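Side-chain contact in thioesterase superfamily protein (Shewanella loihica, PDB 2PRX), which probably hydrolyses thioesters, as a member of the hotdog-fold thioesterase superfamily: residues L65-C68 and H69-S73. Sequence-based numbering, arbitrary orientation. Where two conformers were deposited one is given.
Sequences LIDC and HGTGS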
# COMPACT_ATOMS: atom_id res chain seq x y z
N LEU A 65 3.73 3.67 4.37
CA LEU A 65 4.67 3.80 5.52
C LEU A 65 5.10 2.44 6.02
O LEU A 65 6.22 2.22 6.53
CB LEU A 65 4.02 4.64 6.62
CG LEU A 65 3.61 6.07 6.22
CD1 LEU A 65 2.70 6.68 7.27
CD2 LEU A 65 4.85 6.93 6.02
N ILE A 66 4.27 1.41 5.92
CA ILE A 66 4.75 0.09 6.34
C ILE A 66 5.85 -0.43 5.42
O ILE A 66 6.86 -1.00 5.85
CB ILE A 66 3.58 -0.91 6.39
CG1 ILE A 66 2.71 -0.76 7.64
CG2 ILE A 66 4.09 -2.32 6.21
CD1 ILE A 66 1.30 -1.27 7.42
N ASP A 67 5.65 -0.20 4.13
CA ASP A 67 6.60 -0.59 3.09
C ASP A 67 7.97 0.04 3.31
O ASP A 67 9.00 -0.62 3.26
CB ASP A 67 6.05 -0.16 1.74
CG ASP A 67 6.88 -0.50 0.53
OD1 ASP A 67 7.96 -1.09 0.67
OD2 ASP A 67 6.40 -0.18 -0.59
N CYS A 68 7.98 1.36 3.54
CA CYS A 68 9.33 1.96 3.62
C CYS A 68 9.90 1.67 5.00
O CYS A 68 11.11 1.55 5.17
CB CYS A 68 9.28 3.44 3.27
SG CYS A 68 8.83 3.81 1.55
N HIS A 69 9.05 1.55 6.02
CA HIS A 69 9.66 1.22 7.33
C HIS A 69 10.20 -0.20 7.30
O HIS A 69 11.24 -0.50 7.89
CB HIS A 69 8.64 1.41 8.44
CG HIS A 69 9.13 1.01 9.80
ND1 HIS A 69 10.17 1.67 10.44
CD2 HIS A 69 8.74 0.03 10.64
CE1 HIS A 69 10.37 1.09 11.61
NE2 HIS A 69 9.52 0.09 11.77
N GLY A 70 9.49 -1.09 6.61
CA GLY A 70 9.79 -2.51 6.55
C GLY A 70 11.05 -2.80 5.76
O GLY A 70 11.85 -3.70 6.04
N THR A 71 11.23 -1.99 4.72
CA THR A 71 12.42 -2.07 3.89
C THR A 71 13.57 -1.44 4.66
O THR A 71 14.66 -2.00 4.66
CB THR A 71 12.24 -1.38 2.53
OG1 THR A 71 11.34 -2.15 1.71
CG2 THR A 71 13.56 -1.32 1.79
N GLY A 72 13.27 -0.30 5.28
CA GLY A 72 14.29 0.34 6.12
C GLY A 72 14.76 -0.68 7.15
O GLY A 72 15.95 -0.97 7.28
N SER A 73 13.79 -1.24 7.87
CA SER A 73 14.07 -2.28 8.84
C SER A 73 14.90 -3.41 8.24
O SER A 73 15.82 -3.91 8.90
CB SER A 73 12.78 -2.89 9.40
OG SER A 73 11.93 -1.91 9.95
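Asp67 and Thr71 sit one turn apart in the middle of helix 59-78, their side chains side by side and pointing the same way, in a buried i to i+4 contact at the heart of the subunit. The peptide O of Asp67 takes the backbone N of Thr71 at 3.0 Å. Thr71 was modelled in two conformers; in this one OG1 lies beside its own N, opposite the carbonyl carbon (chi1 -71°), and reaches back to Asp67 O at 3.2 Å, a weak and doubtful bond. With the same reservation, Asp67 OD1 stops 3.7 Å short of Thr71 OG1; its hydrogen bond goes instead to Thr97 OG1, on strand 95-104. Two residues further on, across the helix, Ser73 OG hydrogen-bonds to His69 O at 2.6 Å. It arrives from the face of that carbonyl opposite to Ser73 N, so two donors grip one oxygen. The same OG stands over the centre of the His69 imidazole, 3.6 Å above its plane, while His69 ND1 is hydrogen-bonded to Ser33 OG. Cys68 packs against Tyr58 of the second subunit. A long central helix lying on a curved antiparallel sheet, as here, is the signature of the hotdog fold.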